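Local coordinates for polymerase X (Deinococcus radiodurans, PDB 2W9M), which probably catalyses template-directed DNA synthesis from deoxyribonucleoside triphosphates in DNA repair, and carries a zinc-binding PHP domain alongside its polymerase core, at residues A[16-21]-A[43-48]; A[116-121]-A[125-130]; A[306-311]-A[501-506]. All blocks are in the same frame, centred on the assembly; numbering follows the deposited sequence.

Contact 1: residues A[16-21]-A[43-48]; sequences ALERTA and SLEELN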
ATOM      1  N   ALA A  16      -3.741  -6.179  28.378  1.00 40.27           N
ATOM      2  CA  ALA A  16      -4.544  -5.991  27.175  1.00 49.95           C
ATOM      3  C   ALA A  16      -5.428  -4.758  27.314  1.00 46.99           C
ATOM      4  O   ALA A  16      -5.542  -3.963  26.384  1.00 58.16           O
ATOM      5  CB  ALA A  16      -5.389  -7.226  26.897  1.00 50.09           C
ATOM      6  N   LEU A  17      -6.051  -4.603  28.480  1.00 56.04           N
ATOM      7  CA  LEU A  17      -6.881  -3.431  28.754  1.00 53.88           C
ATOM      8  C   LEU A  17      -6.056  -2.154  28.687  1.00 47.71           C
ATOM      9  O   LEU A  17      -6.526  -1.132  28.194  1.00 47.00           O
ATOM     10  CB  LEU A  17      -7.559  -3.546  30.124  1.00 55.32           C
ATOM     11  CG  LEU A  17      -8.653  -4.611  30.259  1.00 49.73           C
ATOM     12  CD1 LEU A  17      -9.142  -4.721  31.695  1.00 53.97           C
ATOM     13  CD2 LEU A  17      -9.808  -4.312  29.319  1.00 45.65           C
ATOM     14  N   GLU A  18      -4.824  -2.223  29.183  1.00 53.94           N
ATOM     15  CA  GLU A  18      -3.912  -1.082  29.161  1.00 53.20           C
ATOM     16  C   GLU A  18      -3.339  -0.810  27.772  1.00 54.72           C
ATOM     17  O   GLU A  18      -2.927   0.310  27.475  1.00 55.73           O
ATOM     18  CB  GLU A  18      -2.774  -1.282  30.164  1.00 50.81           C
ATOM     19  CG  GLU A  18      -3.114  -0.847  31.582  1.00 81.20           C
ATOM     20  CD  GLU A  18      -2.174  -1.432  32.624  1.00 93.78           C
ATOM     21  OE1 GLU A  18      -1.757  -2.602  32.469  1.00 77.36           O
ATOM     22  OE2 GLU A  18      -1.859  -0.724  33.607  1.00 71.20           O
ATOM     23  N   ARG A  19      -3.310  -1.835  26.925  1.00 53.85           N
ATOM     24  CA  ARG A  19      -2.785  -1.677  25.572  1.00 47.00           C
ATOM     25  C   ARG A  19      -3.845  -1.108  24.630  1.00 46.20           C
ATOM     26  O   ARG A  19      -3.515  -0.513  23.604  1.00 54.29           O
ATOM     27  CB  ARG A  19      -2.244  -3.004  25.033  1.00 51.39           C
ATOM     28  CG  ARG A  19      -1.369  -2.854  23.790  1.00 49.48           C
ATOM     29  CD  ARG A  19      -0.753  -4.179  23.360  1.00 67.04           C
ATOM     30  NE  ARG A  19       0.070  -4.784  24.407  1.00 96.72           N
ATOM     31  CZ  ARG A  19      -0.239  -5.905  25.055  1.00 89.28           C
ATOM     32  NH1 ARG A  19      -1.358  -6.559  24.765  1.00 69.30           N
ATOM     33  NH2 ARG A  19       0.575  -6.377  25.991  1.00 62.87           N
ATOM     34  N   THR A  20      -5.115  -1.291  24.988  1.00 37.43           N
ATOM     35  CA  THR A  20      -6.234  -0.781  24.198  1.00 30.13           C
ATOM     36  C   THR A  20      -6.432   0.722  24.389  1.00 41.50           C
ATOM     37  O   THR A  20      -6.800   1.435  23.453  1.00 52.74           O
ATOM     38  CB  THR A  20      -7.554  -1.496  24.548  1.00 40.62           C
ATOM     39  OG1 THR A  20      -7.336  -2.910  24.624  1.00 37.01           O
ATOM     40  CG2 THR A  20      -8.617  -1.197  23.497  1.00 43.44           C
ATOM     41  N   ALA A  21      -6.200   1.200  25.606  1.00 41.17           N
ATOM     42  CA  ALA A  21      -6.308   2.623  25.887  1.00 49.76           C
ATOM     43  C   ALA A  21      -5.171   3.364  25.200  1.00 44.57           C
ATOM     44  O   ALA A  21      -5.361   4.463  24.689  1.00 50.95           O
ATOM     45  CB  ALA A  21      -6.294   2.884  27.394  1.00 48.57           C
ATOM     46  N   SER A  43      -8.613  -0.915  38.009  1.00 76.73           N
ATOM     47  CA  SER A  43      -9.497  -1.616  38.938  1.00 58.08           C
ATOM     48  C   SER A  43      -9.139  -3.098  39.033  1.00 69.18           C
ATOM     49  O   SER A  43      -9.089  -3.661  40.126  1.00 80.10           O
ATOM     50  CB  SER A  43     -10.965  -1.445  38.529  1.00 80.11           C
ATOM     51  OG  SER A  43     -11.411  -0.113  38.739  1.00 62.81           O
ATOM     52  N   LEU A  44      -8.890  -3.726  37.888  1.00 80.64           N
ATOM     53  CA  LEU A  44      -8.427  -5.110  37.866  1.00 75.71           C
ATOM     54  C   LEU A  44      -7.089  -5.231  38.580  1.00 83.24           C
ATOM     55  O   LEU A  44      -6.665  -6.329  38.944  1.00 81.24           O
ATOM     56  CB  LEU A  44      -8.298  -5.623  36.432  1.00 70.43           C
ATOM     57  CG  LEU A  44      -9.558  -6.219  35.805  1.00 68.28           C
ATOM     58  CD1 LEU A  44      -9.236  -6.810  34.442  1.00 74.71           C
ATOM     59  CD2 LEU A  44     -10.152  -7.277  36.720  1.00 61.54           C
ATOM     60  N   GLU A  45      -6.430  -4.093  38.772  1.00 67.87           N
ATOM     61  CA  GLU A  45      -5.171  -4.045  39.500  1.00 79.35           C
ATOM     62  C   GLU A  45      -5.354  -4.605  40.909  1.00 91.31           C
ATOM     63  O   GLU A  45      -4.988  -5.749  41.183  1.00 88.20           O
ATOM     64  CB  GLU A  45      -4.653  -2.609  39.575  1.00 80.94           C
ATOM     65  CG  GLU A  45      -3.142  -2.504  39.606  1.00 77.16           C
ATOM     66  CD  GLU A  45      -2.522  -2.815  38.260  1.00 78.50           C
ATOM     67  OE1 GLU A  45      -3.025  -2.292  37.242  1.00 89.63           O
ATOM     68  OE2 GLU A  45      -1.531  -3.577  38.216  1.00 80.47           O
ATOM     69  N   GLU A  46      -5.929  -3.796  41.797  1.00 86.26           N
ATOM     70  CA  GLU A  46      -6.169  -4.212  43.178  1.00 87.72           C
ATOM     71  C   GLU A  46      -7.393  -5.118  43.282  1.00 80.04           C
ATOM     72  O   GLU A  46      -8.505  -4.648  43.520  1.00 82.55           O
ATOM     73  CB  GLU A  46      -6.356  -2.998  44.090  1.00 93.90           C
ATOM     74  CG  GLU A  46      -5.534  -1.783  43.700  1.00105.63           C
ATOM     75  CD  GLU A  46      -6.211  -0.945  42.635  1.00100.81           C
ATOM     76  OE1 GLU A  46      -7.352  -1.284  42.250  1.00 92.44           O
ATOM     77  OE2 GLU A  46      -5.607   0.053  42.186  1.00103.18           O
ATOM     78  N   LEU A  47      -7.176  -6.417  43.105  1.00 59.21           N
ATOM     79  CA  LEU A  47      -8.250  -7.402  43.167  1.00 76.35           C
ATOM     80  C   LEU A  47      -7.679  -8.785  43.443  1.00 80.61           C
ATOM     81  O   LEU A  47      -7.193  -9.459  42.535  1.00 71.47           O
ATOM     82  CB  LEU A  47      -9.045  -7.429  41.859  1.00 75.44           C
ATOM     83  CG  LEU A  47     -10.069  -6.317  41.623  1.00 76.49           C
ATOM     84  CD1 LEU A  47     -10.674  -6.441  40.236  1.00 75.29           C
ATOM     85  CD2 LEU A  47     -11.151  -6.347  42.689  1.00 73.15           C
ATOM     86  N   ASN A  48      -7.740  -9.204  44.701  1.00 84.12           N
ATOM     87  CA  ASN A  48      -7.202 -10.499  45.090  1.00 85.75           C
ATOM     88  C   ASN A  48      -7.907 -11.643  44.368  1.00 70.31           C
ATOM     89  O   ASN A  48      -7.318 -12.696  44.134  1.00 78.02           O
ATOM     90  CB  ASN A  48      -7.290 -10.683  46.609  1.00 96.75           C
ATOM     91  CG  ASN A  48      -6.498  -9.634  47.375  1.00100.71           C
ATOM     92  OD1 ASN A  48      -6.461  -8.463  46.992  1.00 95.24           O
ATOM     93  ND2 ASN A  48      -5.863 -10.050  48.468  1.00 72.99           N
TER
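L17 and L44 meet through one terminal methyl each, L17 CD1 lying 3.5 Å from L44 CD1, with the two side chains crossing at about a right angle. The touch is therefore made between branch ends and not along the lengths of the chains. In L17, CG stands beside the backbone N and anti to the carbonyl carbon (chi1 -69°), a setting that carries the isobutyl group out from helix 10-26 toward L44 on helix 34-45. The facing leucine takes the same kind of first torsion.

Next to this apolar pair, the carboxylates of E18 and E45 approach without bonding. E18 OE2 and E45 OE1 are 4.1 Å apart, the carboxylate planes are turned 45° against each other, and these side chains also cross roughly at right angles. E18 reaches out with an extended chain, whereas E45 folds at chi2 (73°), which brings its carboxylate back toward E18. Two like charges so near may raise the affinity of one of them for a proton, although E45 is exposed and solvent should screen the pair.

The helix carrying L17 has a doubly used carbonyl: A16 O accepts from T20 N at 3.0 Å and from T20 OG1 at 2.7 Å, the two donors coming from opposite faces of its plane.

This packing belongs to the N-terminal helix-hairpin-helix domain, the probable counterpart of the 8 kDa domain of other family X polymerases. L17 also rests on Y37 and A41 of helix 34-45, V14 of helix 10-26 touches both L44 and E45, and T20 turns to F82 and to helix 83-91.

Contact 2: residues A[116-121]-A[125-130]; sequences AGIDSL and REAAES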
ATOM      1  N   ALA A 116       3.826  14.104  12.308  1.00 31.84           N
ATOM      2  CA  ALA A 116       4.974  14.637  11.579  1.00 28.41           C
ATOM      3  C   ALA A 116       5.066  14.079  10.156  1.00 34.09           C
ATOM      4  O   ALA A 116       5.975  14.431   9.404  1.00 40.44           O
ATOM      5  CB  ALA A 116       6.257  14.355  12.339  1.00 21.87           C
ATOM      6  N   GLY A 117       4.133  13.200   9.798  1.00 28.71           N
ATOM      7  CA  GLY A 117       4.078  12.647   8.456  1.00 22.73           C
ATOM      8  C   GLY A 117       4.882  11.373   8.257  1.00 35.96           C
ATOM      9  O   GLY A 117       5.146  10.969   7.120  1.00 33.39           O
ATOM     10  N   ILE A 118       5.279  10.743   9.360  1.00 27.53           N
ATOM     11  CA  ILE A 118       6.016   9.484   9.297  1.00 27.64           C
ATOM     12  C   ILE A 118       5.061   8.324   9.559  1.00 33.17           C
ATOM     13  O   ILE A 118       4.645   8.094  10.694  1.00 39.63           O
ATOM     14  CB  ILE A 118       7.182   9.467  10.295  1.00 23.50           C
ATOM     15  CG1 ILE A 118       8.134  10.626   9.994  1.00 34.84           C
ATOM     16  CG2 ILE A 118       7.916   8.136  10.229  1.00 25.14           C
ATOM     17  CD1 ILE A 118       9.288  10.744  10.956  1.00 24.52           C
ATOM     18  N   ASP A 119       4.724   7.592   8.502  1.00 29.50           N
ATOM     19  CA  ASP A 119       3.618   6.644   8.547  1.00 28.88           C
ATOM     20  C   ASP A 119       4.002   5.199   8.235  1.00 39.26           C
ATOM     21  O   ASP A 119       3.127   4.337   8.152  1.00 41.00           O
ATOM     22  CB  ASP A 119       2.526   7.082   7.567  1.00 32.38           C
ATOM     23  CG  ASP A 119       2.953   6.932   6.113  1.00 48.55           C
ATOM     24  OD1 ASP A 119       4.172   7.010   5.839  1.00 49.65           O
ATOM     25  OD2 ASP A 119       2.072   6.737   5.243  1.00 44.96           O
ATOM     26  N   SER A 120       5.290   4.925   8.046  1.00 31.56           N
ATOM     27  CA  SER A 120       5.718   3.556   7.762  1.00 29.23           C
ATOM     28  C   SER A 120       7.151   3.283   8.187  1.00 27.80           C
ATOM     29  O   SER A 120       7.929   4.205   8.415  1.00 39.51           O
ATOM     30  CB  SER A 120       5.538   3.224   6.277  1.00 26.38           C
ATOM     31  OG  SER A 120       6.410   3.991   5.465  1.00 35.20           O
ATOM     32  N   LEU A 121       7.488   2.004   8.300  1.00 29.87           N
ATOM     33  CA  LEU A 121       8.842   1.593   8.638  1.00 26.81           C
ATOM     34  C   LEU A 121       9.867   2.215   7.699  1.00 32.64           C
ATOM     35  O   LEU A 121      10.895   2.740   8.135  1.00 28.20           O
ATOM     36  CB  LEU A 121       8.954   0.070   8.594  1.00 23.44           C
ATOM     37  CG  LEU A 121       8.910  -0.606   9.963  1.00 33.36           C
ATOM     38  CD1 LEU A 121       8.152   0.251  10.967  1.00 28.07           C
ATOM     39  CD2 LEU A 121       8.322  -2.001   9.854  1.00 24.19           C
ATOM     40  N   ARG A 125      12.696   4.976   8.512  1.00 33.14           N
ATOM     41  CA  ARG A 125      14.105   4.714   8.241  1.00 27.54           C
ATOM     42  C   ARG A 125      14.751   5.876   7.496  1.00 32.60           C
ATOM     43  O   ARG A 125      15.907   6.216   7.740  1.00 47.94           O
ATOM     44  CB  ARG A 125      14.278   3.430   7.441  1.00 35.40           C
ATOM     45  CG  ARG A 125      15.700   3.217   6.980  1.00 28.25           C
ATOM     46  CD  ARG A 125      15.764   2.310   5.777  1.00 36.28           C
ATOM     47  NE  ARG A 125      16.705   2.843   4.802  1.00 44.70           N
ATOM     48  CZ  ARG A 125      16.341   3.522   3.720  1.00 51.66           C
ATOM     49  NH1 ARG A 125      15.058   3.727   3.471  1.00 51.92           N
ATOM     50  NH2 ARG A 125      17.256   3.984   2.884  1.00 54.96           N
ATOM     51  N   GLU A 126      13.999   6.483   6.589  1.00 26.95           N
ATOM     52  CA  GLU A 126      14.490   7.649   5.867  1.00 32.59           C
ATOM     53  C   GLU A 126      14.607   8.856   6.793  1.00 37.93           C
ATOM     54  O   GLU A 126      15.561   9.633   6.699  1.00 37.10           O
ATOM     55  CB  GLU A 126      13.571   7.975   4.691  1.00 30.45           C
ATOM     56  CG  GLU A 126      13.570   6.909   3.610  1.00 48.93           C
ATOM     57  CD  GLU A 126      12.393   7.037   2.662  1.00 63.98           C
ATOM     58  OE1 GLU A 126      11.394   7.693   3.032  1.00 64.90           O
ATOM     59  OE2 GLU A 126      12.466   6.479   1.546  1.00 50.86           O
ATOM     60  N   ALA A 127      13.637   9.010   7.689  1.00 33.55           N
ATOM     61  CA  ALA A 127      13.649  10.123   8.632  1.00 34.76           C
ATOM     62  C   ALA A 127      14.874  10.049   9.529  1.00 32.80           C
ATOM     63  O   ALA A 127      15.470  11.071   9.859  1.00 36.20           O
ATOM     64  CB  ALA A 127      12.384  10.133   9.465  1.00 30.41           C
ATOM     65  N   ALA A 128      15.248   8.834   9.914  1.00 32.67           N
ATOM     66  CA  ALA A 128      16.445   8.626  10.718  1.00 35.84           C
ATOM     67  C   ALA A 128      17.679   9.003   9.902  1.00 37.05           C
ATOM     68  O   ALA A 128      18.579   9.687  10.387  1.00 50.45           O
ATOM     69  CB  ALA A 128      16.530   7.173  11.185  1.00 26.20           C
ATOM     70  N   GLU A 129      17.697   8.550   8.655  1.00 46.09           N
ATOM     71  CA  GLU A 129      18.795   8.794   7.728  1.00 38.91           C
ATOM     72  C   GLU A 129      19.089  10.287   7.568  1.00 44.32           C
ATOM     73  O   GLU A 129      20.244  10.705   7.557  1.00 44.15           O
ATOM     74  CB  GLU A 129      18.421   8.221   6.364  1.00 45.74           C
ATOM     75  CG  GLU A 129      19.575   7.726   5.526  1.00 55.36           C
ATOM     76  CD  GLU A 129      19.772   6.235   5.665  1.00 58.67           C
ATOM     77  OE1 GLU A 129      19.715   5.736   6.808  1.00 62.02           O
ATOM     78  OE2 GLU A 129      19.978   5.563   4.632  1.00 63.03           O
ATOM     79  N   SER A 130      18.033  11.086   7.447  1.00 34.45           N
ATOM     80  CA  SER A 130      18.166  12.475   7.015  1.00 36.60           C
ATOM     81  C   SER A 130      18.292  13.490   8.146  1.00 46.78           C
ATOM     82  O   SER A 130      18.496  14.678   7.896  1.00 47.72           O
ATOM     83  CB  SER A 130      16.980  12.862   6.133  1.00 34.49           C
ATOM     84  OG  SER A 130      15.798  13.002   6.900  1.00 37.62           O
TER
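I118 CD1 touches A127 CB at 3.5 Å, an apolar contact that folds the connection after helix 107-115 against helix 121-130 within a helix-hairpin-helix domain. With CG1 anti to the carbonyl carbon (chi1 -59°) and the chain extended beyond it, the isoleucine sends its terminal methyl to the alanine while its side chain also packs on L113 of the preceding helix. Both touching residues are buried.

The second link is made by the backbone: R125 N donates to L121 O at 2.9 Å, a first-turn bond of the new helix.

Two local motifs set this connection in place. Helix 107-115 ends in a Schellman motif in which G117 has a positive phi of 90°, and the next helix is started by S120 at its N-cap, OG accepting from R123 N. The loop between them is short, and A127 comes back to face I118 after less than two turns of helix.

Further out, R125 gathers carboxylates: it forms salt bridges with E122, E172 and E229, and a longer one with E129, R125 NH2 lying 3.6 Å from E129 OE2, an oxygen that is also hydrogen-bonded to Y228 OH.

Contact 3: residues A[306-311]-A[501-506]; sequences PEHDDL and EALRWR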
ATOM      1  N   PRO A 306       5.139 -14.541 -15.357  1.00 40.16           N
ATOM      2  CA  PRO A 306       4.574 -15.765 -15.937  1.00 34.34           C
ATOM      3  C   PRO A 306       3.159 -15.560 -16.486  1.00 37.90           C
ATOM      4  O   PRO A 306       2.855 -16.036 -17.578  1.00 43.95           O
ATOM      5  CB  PRO A 306       4.554 -16.733 -14.752  1.00 33.41           C
ATOM      6  CG  PRO A 306       5.644 -16.246 -13.851  1.00 33.06           C
ATOM      7  CD  PRO A 306       5.666 -14.756 -13.996  1.00 32.83           C
ATOM      8  N   GLU A 307       2.311 -14.856 -15.742  1.00 46.73           N
ATOM      9  CA  GLU A 307       0.910 -14.670 -16.127  1.00 31.74           C
ATOM     10  C   GLU A 307       0.766 -13.944 -17.464  1.00 33.96           C
ATOM     11  O   GLU A 307      -0.319 -13.915 -18.051  1.00 37.36           O
ATOM     12  CB  GLU A 307       0.140 -13.909 -15.035  1.00 31.64           C
ATOM     13  CG  GLU A 307       0.070 -14.615 -13.677  1.00 37.38           C
ATOM     14  CD  GLU A 307       1.391 -14.582 -12.918  1.00 53.09           C
ATOM     15  OE1 GLU A 307       2.228 -13.700 -13.210  1.00 55.33           O
ATOM     16  OE2 GLU A 307       1.594 -15.439 -12.028  1.00 62.41           O
ATOM     17  N   HIS A 308       1.862 -13.359 -17.936  1.00 30.98           N
ATOM     18  CA  HIS A 308       1.864 -12.598 -19.184  1.00 34.86           C
ATOM     19  C   HIS A 308       2.277 -13.432 -20.403  1.00 39.56           C
ATOM     20  O   HIS A 308       2.076 -13.012 -21.542  1.00 44.69           O
ATOM     21  CB  HIS A 308       2.816 -11.402 -19.079  1.00 31.39           C
ATOM     22  CG  HIS A 308       2.350 -10.324 -18.153  1.00 40.88           C
ATOM     23  ND1 HIS A 308       2.926 -10.101 -16.919  1.00 40.31           N
ATOM     24  CD2 HIS A 308       1.382  -9.390 -18.290  1.00 33.81           C
ATOM     25  CE1 HIS A 308       2.325  -9.082 -16.334  1.00 34.36           C
ATOM     26  NE2 HIS A 308       1.385  -8.631 -17.145  1.00 35.89           N
ATOM     27  N   ASP A 309       2.861 -14.602 -20.164  1.00 33.74           N
ATOM     28  CA  ASP A 309       3.472 -15.396 -21.234  1.00 41.01           C
ATOM     29  C   ASP A 309       2.629 -15.527 -22.505  1.00 40.95           C
ATOM     30  O   ASP A 309       3.156 -15.443 -23.613  1.00 37.37           O
ATOM     31  CB  ASP A 309       3.861 -16.785 -20.723  1.00 30.41           C
ATOM     32  CG  ASP A 309       5.195 -16.789 -20.004  1.00 45.20           C
ATOM     33  OD1 ASP A 309       5.859 -15.729 -19.968  1.00 45.12           O
ATOM     34  OD2 ASP A 309       5.582 -17.858 -19.479  1.00 52.07           O
ATOM     35  N   ASP A 310       1.326 -15.731 -22.349  1.00 39.91           N
ATOM     36  CA  ASP A 310       0.457 -15.951 -23.503  1.00 47.79           C
ATOM     37  C   ASP A 310      -0.420 -14.741 -23.836  1.00 53.44           C
ATOM     38  O   ASP A 310      -1.120 -14.735 -24.850  1.00 60.15           O
ATOM     39  CB  ASP A 310      -0.416 -17.190 -23.281  1.00 51.78           C
ATOM     40  CG  ASP A 310       0.401 -18.433 -22.960  1.00 74.77           C
ATOM     41  OD1 ASP A 310       1.586 -18.494 -23.360  1.00 69.15           O
ATOM     42  OD2 ASP A 310      -0.144 -19.351 -22.308  1.00 76.61           O
ATOM     43  N   LEU A 311      -0.371 -13.715 -22.989  1.00 49.71           N
ATOM     44  CA  LEU A 311      -1.249 -12.553 -23.123  1.00 36.88           C
ATOM     45  C   LEU A 311      -0.562 -11.291 -23.644  1.00 37.85           C
ATOM     46  O   LEU A 311      -1.188 -10.477 -24.318  1.00 37.64           O
ATOM     47  CB  LEU A 311      -1.878 -12.214 -21.768  1.00 45.01           C
ATOM     48  CG  LEU A 311      -2.742 -13.278 -21.098  1.00 60.44           C
ATOM     49  CD1 LEU A 311      -2.988 -12.914 -19.644  1.00 48.49           C
ATOM     50  CD2 LEU A 311      -4.056 -13.454 -21.851  1.00 65.27           C
ATOM     51  N   GLU A 501      -5.723 -10.102 -10.749  1.00 28.32           N
ATOM     52  CA  GLU A 501      -7.173 -10.074 -10.916  1.00 21.73           C
ATOM     53  C   GLU A 501      -7.612  -8.917 -11.813  1.00 21.52           C
ATOM     54  O   GLU A 501      -8.577  -9.041 -12.565  1.00 41.00           O
ATOM     55  CB  GLU A 501      -7.874 -10.002  -9.563  1.00 26.27           C
ATOM     56  CG  GLU A 501      -7.599 -11.200  -8.662  1.00 40.79           C
ATOM     57  CD  GLU A 501      -8.103 -12.511  -9.249  1.00 54.15           C
ATOM     58  OE1 GLU A 501      -8.834 -12.477 -10.263  1.00 49.68           O
ATOM     59  OE2 GLU A 501      -7.769 -13.577  -8.691  1.00 52.07           O
ATOM     60  N   ALA A 502      -6.896  -7.800 -11.734  1.00 22.21           N
ATOM     61  CA  ALA A 502      -7.139  -6.658 -12.611  1.00 28.02           C
ATOM     62  C   ALA A 502      -6.858  -7.014 -14.069  1.00 26.88           C
ATOM     63  O   ALA A 502      -7.556  -6.564 -14.972  1.00 29.01           O
ATOM     64  CB  ALA A 502      -6.286  -5.474 -12.186  1.00 23.46           C
ATOM     65  N   LEU A 503      -5.823  -7.818 -14.290  1.00 31.22           N
ATOM     66  CA  LEU A 503      -5.476  -8.280 -15.631  1.00 34.29           C
ATOM     67  C   LEU A 503      -6.622  -9.085 -16.234  1.00 28.07           C
ATOM     68  O   LEU A 503      -6.944  -8.934 -17.408  1.00 34.13           O
ATOM     69  CB  LEU A 503      -4.197  -9.130 -15.596  1.00 20.88           C
ATOM     70  CG  LEU A 503      -3.700  -9.690 -16.931  1.00 24.83           C
ATOM     71  CD1 LEU A 503      -3.419  -8.573 -17.921  1.00 28.76           C
ATOM     72  CD2 LEU A 503      -2.461 -10.544 -16.722  1.00 29.73           C
ATOM     73  N   ARG A 504      -7.240  -9.933 -15.419  1.00 25.61           N
ATOM     74  CA  ARG A 504      -8.342 -10.772 -15.877  1.00 24.00           C
ATOM     75  C   ARG A 504      -9.625  -9.988 -16.138  1.00 24.51           C
ATOM     76  O   ARG A 504     -10.449 -10.396 -16.952  1.00 31.30           O
ATOM     77  CB  ARG A 504      -8.618 -11.890 -14.866  1.00 28.91           C
ATOM     78  CG  ARG A 504      -7.579 -12.998 -14.869  1.00 19.54           C
ATOM     79  CD  ARG A 504      -7.850 -14.035 -13.788  1.00 28.65           C
ATOM     80  NE  ARG A 504      -9.081 -14.784 -14.024  1.00 28.11           N
ATOM     81  CZ  ARG A 504     -10.107 -14.832 -13.179  1.00 36.20           C
ATOM     82  NH1 ARG A 504     -10.055 -14.175 -12.031  1.00 37.73           N
ATOM     83  NH2 ARG A 504     -11.184 -15.546 -13.474  1.00 38.50           N
ATOM     84  N   TRP A 505      -9.794  -8.866 -15.444  1.00 37.04           N
ATOM     85  CA  TRP A 505     -11.052  -8.116 -15.483  1.00 28.95           C
ATOM     86  C   TRP A 505     -10.941  -6.764 -16.184  1.00 26.48           C
ATOM     87  O   TRP A 505     -11.892  -5.980 -16.169  1.00 25.12           O
ATOM     88  CB  TRP A 505     -11.589  -7.903 -14.062  1.00 24.05           C
ATOM     89  CG  TRP A 505     -12.251  -9.106 -13.465  1.00 22.36           C
ATOM     90  CD1 TRP A 505     -11.644 -10.149 -12.830  1.00 23.25           C
ATOM     91  CD2 TRP A 505     -13.657  -9.387 -13.442  1.00 29.65           C
ATOM     92  NE1 TRP A 505     -12.584 -11.065 -12.413  1.00 28.52           N
ATOM     93  CE2 TRP A 505     -13.830 -10.619 -12.779  1.00 26.84           C
ATOM     94  CE3 TRP A 505     -14.791  -8.715 -13.917  1.00 22.39           C
ATOM     95  CZ2 TRP A 505     -15.083 -11.195 -12.581  1.00 30.51           C
ATOM     96  CZ3 TRP A 505     -16.034  -9.284 -13.721  1.00 20.91           C
ATOM     97  CH2 TRP A 505     -16.172 -10.512 -13.058  1.00 31.72           C
ATOM     98  N   ARG A 506      -9.792  -6.496 -16.799  1.00 27.07           N
ATOM     99  CA  ARG A 506      -9.533  -5.190 -17.407  1.00 27.73           C
ATOM    100  C   ARG A 506     -10.554  -4.768 -18.460  1.00 30.42           C
ATOM    101  O   ARG A 506     -10.690  -3.580 -18.752  1.00 42.31           O
ATOM    102  CB  ARG A 506      -8.116  -5.112 -17.990  1.00 30.69           C
ATOM    103  CG  ARG A 506      -7.645  -6.353 -18.733  1.00 25.59           C
ATOM    104  CD  ARG A 506      -6.453  -6.014 -19.617  1.00 24.04           C
ATOM    105  NE  ARG A 506      -6.884  -5.648 -20.963  1.00 50.42           N
ATOM    106  CZ  ARG A 506      -6.340  -4.676 -21.688  1.00 41.50           C
ATOM    107  NH1 ARG A 506      -5.349  -3.954 -21.190  1.00 33.90           N
ATOM    108  NH2 ARG A 506      -6.798  -4.419 -22.907  1.00 61.70           N
TER
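R504 NH1 donates to E501 OE1 at 2.7 Å, a salt bridge within one turn of helix 499-505, next to the place where L503 of that helix meets H308 and L311. The carboxylate oxygen offers its syn lone pair and lies only 2° out of the guanidinium plane, although the N-H...O angle of 132° leaves the bond bent. D473 takes NH2 of the same arginine in a further salt bridge, tying this helix to helix 472-482.

Across the contact the joining is mainly apolar and centres on one methyl. L503 CD2 lies 3.8 Å from L311 CD1 and 4.3 Å from H308 CD2, and makes a van der Waals contact of 4.2 Å with the backbone oxygen E307 O. L503 has its CG anti to the backbone N (chi1 180°), which directs the branched end toward the curve of residues 306-311. The two leucines cross obliquely, and the methyl comes to the imidazole at a slant.

Helix 499-505 lies on the beta-alpha-beta crossover between strands 485-489 and 511-514, the last two of the seven parallel strands of the PHP domain. Such domains form a distorted (beta-alpha)7 barrel, and this helix belongs to its outer helical layer. Residues 306-311 lie in the long connection from helix 287-293 to strand 329-333, the first of those strands, so the connection is laid against the helical layer before it enters the barrel.

The imidazole is placed by the C-terminal part of the chain: H308 NE2 is hydrogen-bonded to K535 O, and its plane is about parallel to that of W499. Residues 306-308 make a short 3-10 turn, and D309 N returns to P306 O at 3.0 Å, with L311 N bonded to H308 O at 2.9 Å.

From the N terminus the three contacts follow one another in series, none nesting within or crossing another. Contact 1 closes first, bringing helices 10-26 and 34-45 together over 21 intervening residues. Contact 2 is the tightest closure, with three residues between its segments, and fixes the passage from helix 107-115 to helix 121-130. These two lie in different helix-hairpin-helix domains of the polymerase part. Contact 3 spans 189 residues and joins the connection after helix 287-293 to the last crossover of the PHP domain. It lies across the centre of the chain from both of the others, its centre about 52 Å from that of contact 1 and 35 Å from that of contact 2.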